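Local coordinates for possible metal-dependent hydrolase (Veillonella parvula, PDB 3RPC), which is probably a metal-dependent hydrolase of the metallo-beta-lactamase superfamily and binds two zinc ions at what is probably its active site, at residues A67-H72 with M151-E156; P91-N96 with D110-F115. One frame throughout, in Å; residues are numbered along the deposited sequence.

Contact 1: residues A67-H72 with M151-E156; sequences AVVVTH and MGVIFE. With ZN (zinc ion), chain E.
In the alpha-beta/beta-alpha fold of the metallo-beta-lactamase superfamily, T71 and M151 meet where the two central sheets face each other beneath the dinuclear zinc site. H72, beside T71, is the first histidine of the HxHxDH metal motif and binds zinc through NE2 at 2.2 Å; H74, H132, D168 and a water complete that ion's shell. A single direct hydrogen bond joins the segments: M151 N donates to T71 O at 3.2 Å, from a position tilted 33° off the carbonyl plane. The selenomethionine chain of M151 runs extended beyond CG, which brings CE to 3.6 Å from V70 O. Deeper between the sheets, V69 straddles two partners: CG1 packs on V153 CG2, and CG2 reaches the edge of the F155 ring at CZ (4.2 Å). V153 CG1 lies over one face of that ring, offset toward its rim. T71 OG1 is gripped by D27, by H72 ND1 and by a water that also donates to M151 O. The ND1 bond is second-shell support for the metal ligand: OG1 lies 3.0 Å from H72 ND1 and only 4° out of the imidazole plane, which, with the zinc bond at NE2, holds the ring's rotation.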
loop_
_atom_site.group_PDB
_atom_site.type_symbol
_atom_site.label_atom_id
_atom_site.label_comp_id
_atom_site.label_asym_id
_atom_site.label_seq_id
_atom_site.Cartn_x
_atom_site.Cartn_y
_atom_site.Cartn_z
ATOM N N ALA A 67 13.781 -15.366 -16.084
ATOM C CA ALA A 67 13.845 -14.597 -14.845
ATOM C C ALA A 67 12.833 -15.158 -13.875
ATOM O O ALA A 67 11.951 -15.916 -14.268
ATOM C CB ALA A 67 13.571 -13.120 -15.106
ATOM N N VAL A 68 12.988 -14.805 -12.607
ATOM C CA VAL A 68 12.066 -15.257 -11.577
ATOM C C VAL A 68 11.430 -14.031 -10.928
ATOM O O VAL A 68 12.081 -13.005 -10.746
ATOM C CB VAL A 68 12.809 -16.083 -10.509
ATOM C CG1 VAL A 68 11.836 -16.680 -9.520
ATOM C CG2 VAL A 68 13.615 -17.199 -11.162
ATOM N N VAL A 69 10.142 -14.137 -10.614
ATOM C CA VAL A 69 9.435 -13.082 -9.888
ATOM C C VAL A 69 8.956 -13.696 -8.587
ATOM O O VAL A 69 8.261 -14.704 -8.599
ATOM C CB VAL A 69 8.216 -12.563 -10.677
ATOM C CG1 VAL A 69 7.374 -11.609 -9.816
ATOM C CG2 VAL A 69 8.675 -11.877 -11.953
ATOM N N VAL A 70 9.355 -13.097 -7.471
ATOM C CA VAL A 70 9.006 -13.597 -6.151
ATOM C C VAL A 70 8.222 -12.500 -5.439
ATOM O O VAL A 70 8.792 -11.490 -5.016
ATOM C CB VAL A 70 10.280 -13.960 -5.358
ATOM C CG1 VAL A 70 9.929 -14.555 -4.006
ATOM C CG2 VAL A 70 11.136 -14.944 -6.162
ATOM N N THR A 71 6.906 -12.685 -5.327
ATOM C CA THR A 71 6.058 -11.624 -4.779
ATOM C C THR A 71 6.257 -11.425 -3.282
ATOM O O THR A 71 6.019 -10.330 -2.756
ATOM C CB THR A 71 4.564 -11.850 -5.067
ATOM O OG1 THR A 71 4.113 -13.046 -4.407
ATOM C CG2 THR A 71 4.312 -11.933 -6.566
ATOM N N HIS A 72 6.673 -12.492 -2.612
ATOM C CA HIS A 72 6.998 -12.487 -1.187
ATOM C C HIS A 72 7.598 -13.837 -0.846
ATOM O O HIS A 72 7.530 -14.760 -1.657
ATOM C CB HIS A 72 5.787 -12.140 -0.290
ATOM C CG HIS A 72 4.658 -13.135 -0.322
ATOM N ND1 HIS A 72 4.046 -13.550 -1.487
ATOM C CD2 HIS A 72 3.986 -13.744 0.688
ATOM C CE1 HIS A 72 3.050 -14.371 -1.194
ATOM N NE2 HIS A 72 3.002 -14.518 0.117
HETATM N N MSE A 151 3.554 -8.235 -2.681
HETATM C CA MSE A 151 3.188 -7.391 -3.809
HETATM C C MSE A 151 2.395 -8.158 -4.860
HETATM O O MSE A 151 2.384 -9.400 -4.884
HETATM C CB MSE A 151 4.442 -6.800 -4.477
HETATM C CG MSE A 151 5.272 -7.813 -5.249
HETATM SE SE MSE A 151 6.720 -6.939 -6.220
HETATM C CE MSE A 151 7.685 -8.562 -6.759
ATOM N N GLY A 152 1.731 -7.403 -5.725
ATOM C CA GLY A 152 1.332 -7.904 -7.024
ATOM C C GLY A 152 2.247 -7.271 -8.061
ATOM O O GLY A 152 3.093 -6.427 -7.732
ATOM N N VAL A 153 2.109 -7.701 -9.311
ATOM C CA VAL A 153 2.928 -7.169 -10.393
ATOM C C VAL A 153 2.068 -6.967 -11.634
ATOM O O VAL A 153 1.289 -7.844 -12.018
ATOM C CB VAL A 153 4.094 -8.123 -10.742
ATOM C CG1 VAL A 153 4.984 -7.497 -11.813
ATOM C CG2 VAL A 153 4.895 -8.455 -9.492
ATOM N N ILE A 154 2.198 -5.792 -12.241
ATOM C CA ILE A 154 1.636 -5.514 -13.556
ATOM C C ILE A 154 2.744 -5.711 -14.597
ATOM O O ILE A 154 3.836 -5.160 -14.452
ATOM C CB ILE A 154 1.090 -4.064 -13.618
ATOM C CG1 ILE A 154 -0.273 -3.976 -12.914
ATOM C CG2 ILE A 154 0.987 -3.579 -15.057
ATOM C CD1 ILE A 154 -1.423 -4.556 -13.722
ATOM N N PHE A 155 2.487 -6.545 -15.603
ATOM C CA PHE A 155 3.438 -6.734 -16.707
ATOM C C PHE A 155 2.878 -6.050 -17.959
ATOM O O PHE A 155 1.760 -6.346 -18.385
ATOM C CB PHE A 155 3.654 -8.222 -17.036
ATOM C CG PHE A 155 4.168 -9.056 -15.890
ATOM C CD1 PHE A 155 5.504 -9.439 -15.838
ATOM C CD2 PHE A 155 3.317 -9.492 -14.890
ATOM C CE1 PHE A 155 5.975 -10.233 -14.804
ATOM C CE2 PHE A 155 3.783 -10.289 -13.848
ATOM C CZ PHE A 155 5.116 -10.653 -13.801
ATOM N N GLU A 156 3.650 -5.137 -18.540
ATOM C CA GLU A 156 3.260 -4.451 -19.768
ATOM C C GLU A 156 4.326 -4.646 -20.834
ATOM O O GLU A 156 5.513 -4.682 -20.525
ATOM C CB GLU A 156 3.091 -2.957 -19.517
ATOM C CG GLU A 156 1.963 -2.619 -18.574
ATOM C CD GLU A 156 1.913 -1.141 -18.241
ATOM O OE1 GLU A 156 2.962 -0.469 -18.346
ATOM O OE2 GLU A 156 0.828 -0.647 -17.885
HETATM ZN ZN ZN E . 1.479 -15.505 1.438
HETATM O O HOH W 1 1.903 -11.720 -3.382
HETATM O O HOH W 2 1.346 -17.503 1.360
#

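Contact 2: residues P91-N96 with D110-F115; sequences PIFVQN and DVRIIF
I92 and V94 hydrogen-bond to D110, R112 and I114 through their backbones in a parallel beta-alpha-beta unit, in which strand 92-94, helix 97-105 and strand 111-113 follow one another and the second strand forms the edge of its sheet within the chain. Four backbone bonds alternate in direction. I92 N donates to D110 O and I92 O accepts from R112 N (2.8 Å); V94 N donates to R112 O, with the donor tilted 29° from the carbonyl plane, and V94 O accepts from I114 N at 172°. The other edge of strand 92-94 is paired as well, since P91 and F93 bond to V68 and F93 also to V70. V111 O, turned outward, accepts from K100.

R112 grips D110 side-on: NE meets OD1 at 3.0 Å and NH2 meets OD2 at 2.9 Å, the latter on its syn lone pair. The arginine chain is extended from CG to NE, and D110 CG stands anti to its own backbone N (chi1 -173°), which turns the carboxylate to the guanidinium edge. P91 CB lies over one guanidinium face, while F93 CE1 packs on R112 CD at 3.9 Å. On the face that carries I92, V94, V111 and I113, V94 CG1 meets V111 CG1, and I113 CG1 fits against V94 CG2 and N96 O. At the helix start N96 OD1 accepts from D99 N, and Q95 NE2 donates to D99 and to D149 O.

The main-chain groups facing each other along the strands are thus satisfied, and the charge of R112 is probably neutralised by D110 two residues earlier, with P91 and F93 packed alongside.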
loop_
_atom_site.group_PDB
_atom_site.type_symbol
_atom_site.label_atom_id
_atom_site.label_comp_id
_atom_site.label_asym_id
_atom_site.label_seq_id
_atom_site.Cartn_x
_atom_site.Cartn_y
_atom_site.Cartn_z
ATOM N N PRO A 91 18.052 -13.528 -13.097
ATOM C CA PRO A 91 17.504 -12.351 -12.412
ATOM C C PRO A 91 16.283 -12.738 -11.571
ATOM O O PRO A 91 15.396 -13.437 -12.061
ATOM C CB PRO A 91 17.074 -11.437 -13.566
ATOM C CG PRO A 91 17.910 -11.889 -14.727
ATOM C CD PRO A 91 18.045 -13.372 -14.559
ATOM N N ILE A 92 16.256 -12.279 -10.322
ATOM C CA ILE A 92 15.140 -12.515 -9.410
ATOM C C ILE A 92 14.548 -11.166 -9.040
ATOM O O ILE A 92 15.244 -10.320 -8.493
ATOM C CB ILE A 92 15.606 -13.191 -8.103
ATOM C CG1 ILE A 92 16.631 -14.304 -8.383
ATOM C CG2 ILE A 92 14.408 -13.697 -7.299
ATOM C CD1 ILE A 92 16.104 -15.454 -9.248
ATOM N N PHE A 93 13.263 -10.976 -9.322
ATOM C CA PHE A 93 12.586 -9.723 -9.019
ATOM C C PHE A 93 11.860 -9.883 -7.696
ATOM O O PHE A 93 11.154 -10.865 -7.496
ATOM C CB PHE A 93 11.597 -9.383 -10.138
ATOM C CG PHE A 93 12.274 -8.983 -11.420
ATOM C CD1 PHE A 93 12.642 -7.669 -11.636
ATOM C CD2 PHE A 93 12.535 -9.923 -12.402
ATOM C CE1 PHE A 93 13.282 -7.293 -12.805
ATOM C CE2 PHE A 93 13.176 -9.555 -13.583
ATOM C CZ PHE A 93 13.542 -8.237 -13.784
ATOM N N VAL A 94 12.054 -8.926 -6.798
ATOM C CA VAL A 94 11.508 -9.012 -5.450
ATOM C C VAL A 94 10.853 -7.692 -5.042
ATOM O O VAL A 94 10.971 -6.690 -5.745
ATOM C CB VAL A 94 12.606 -9.391 -4.427
ATOM C CG1 VAL A 94 13.252 -10.725 -4.802
ATOM C CG2 VAL A 94 13.660 -8.281 -4.323
ATOM N N GLN A 95 10.140 -7.700 -3.916
ATOM C CA GLN A 95 9.314 -6.546 -3.528
ATOM C C GLN A 95 9.999 -5.481 -2.681
ATOM O O GLN A 95 9.551 -4.339 -2.641
ATOM C CB GLN A 95 8.053 -7.020 -2.781
ATOM C CG GLN A 95 8.345 -7.528 -1.384
ATOM C CD GLN A 95 7.107 -7.989 -0.629
ATOM O OE1 GLN A 95 6.003 -7.472 -0.829
ATOM N NE2 GLN A 95 7.296 -8.951 0.260
ATOM N N ASN A 96 11.079 -5.841 -1.994
ATOM C CA ASN A 96 11.667 -4.926 -1.029
ATOM C C ASN A 96 13.078 -5.367 -0.650
ATOM O O ASN A 96 13.545 -6.424 -1.082
ATOM C CB ASN A 96 10.765 -4.756 0.208
ATOM C CG ASN A 96 10.584 -6.043 1.003
ATOM O OD1 ASN A 96 11.401 -6.962 0.925
ATOM N ND2 ASN A 96 9.495 -6.117 1.768
ATOM N N ASP A 110 21.900 -11.863 -8.768
ATOM C CA ASP A 110 21.238 -10.806 -9.521
ATOM C C ASP A 110 19.796 -10.655 -9.041
ATOM O O ASP A 110 18.862 -11.111 -9.690
ATOM C CB ASP A 110 21.290 -11.116 -11.018
ATOM C CG ASP A 110 20.768 -9.979 -11.871
ATOM O OD1 ASP A 110 20.434 -8.912 -11.310
ATOM O OD2 ASP A 110 20.712 -10.153 -13.108
ATOM N N VAL A 111 19.644 -10.023 -7.886
ATOM C CA VAL A 111 18.330 -9.813 -7.281
ATOM C C VAL A 111 17.953 -8.335 -7.409
ATOM O O VAL A 111 18.738 -7.455 -7.051
ATOM C CB VAL A 111 18.330 -10.246 -5.803
ATOM C CG1 VAL A 111 16.928 -10.105 -5.206
ATOM C CG2 VAL A 111 18.826 -11.692 -5.684
ATOM N N ARG A 112 16.747 -8.068 -7.912
ATOM C CA ARG A 112 16.345 -6.718 -8.287
ATOM C C ARG A 112 15.046 -6.349 -7.592
ATOM O O ARG A 112 14.031 -7.008 -7.774
ATOM C CB ARG A 112 16.146 -6.629 -9.808
ATOM C CG ARG A 112 17.338 -7.161 -10.630
ATOM C CD ARG A 112 17.132 -6.978 -12.143
ATOM N NE ARG A 112 18.199 -7.640 -12.892
ATOM C CZ ARG A 112 18.317 -7.637 -14.216
ATOM N NH1 ARG A 112 17.456 -6.981 -14.976
ATOM N NH2 ARG A 112 19.327 -8.287 -14.782
ATOM N N ILE A 113 15.092 -5.275 -6.810
ATOM C CA ILE A 113 13.917 -4.782 -6.103
ATOM C C ILE A 113 13.061 -3.927 -7.022
ATOM O O ILE A 113 13.553 -2.960 -7.620
ATOM C CB ILE A 113 14.319 -3.903 -4.904
ATOM C CG1 ILE A 113 15.192 -4.698 -3.935
ATOM C CG2 ILE A 113 13.064 -3.390 -4.191
ATOM C CD1 ILE A 113 15.927 -3.831 -2.915
ATOM N N ILE A 114 11.781 -4.278 -7.139
ATOM C CA ILE A 114 10.860 -3.411 -7.861
ATOM C C ILE A 114 10.359 -2.342 -6.898
ATOM O O ILE A 114 9.403 -2.555 -6.168
ATOM C CB ILE A 114 9.652 -4.176 -8.452
ATOM C CG1 ILE A 114 10.107 -5.431 -9.202
ATOM C CG2 ILE A 114 8.855 -3.269 -9.376
ATOM C CD1 ILE A 114 8.946 -6.203 -9.842
ATOM N N PHE A 115 11.019 -1.191 -6.882
ATOM C CA PHE A 115 10.582 -0.104 -6.014
ATOM C C PHE A 115 9.293 0.522 -6.528
ATOM O O PHE A 115 8.371 0.799 -5.753
ATOM C CB PHE A 115 11.675 0.962 -5.901
ATOM C CG PHE A 115 12.913 0.491 -5.192
ATOM C CD1 PHE A 115 12.915 0.302 -3.822
ATOM C CD2 PHE A 115 14.080 0.244 -5.899
ATOM C CE1 PHE A 115 14.057 -0.122 -3.166
ATOM C CE2 PHE A 115 15.229 -0.181 -5.248
ATOM C CZ PHE A 115 15.213 -0.366 -3.880
#

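From the N terminus, the chain enters contact 1 at 67-72, passes through the other metal-motif residues and helix 80-85, and reaches 91-96. Contact 2 then closes a short loop around helix 97-105 at 110-115. Only after strands 117-120 and 123-128 does 151-156 close contact 1, so the small loop lies wholly within the larger one. Strands 67-69 and 92-94 are neighbours in one sheet, joined by V68 N to P91 O (2.8 Å) and V68 O to F93 N (2.7 Å), both probable hydrogen bonds. Contact 2 extends that sheet to its edge, whereas contact 1 ties it to the second sheet. Q95 packs against T71 and M151, bringing the two contacts together near the zinc site.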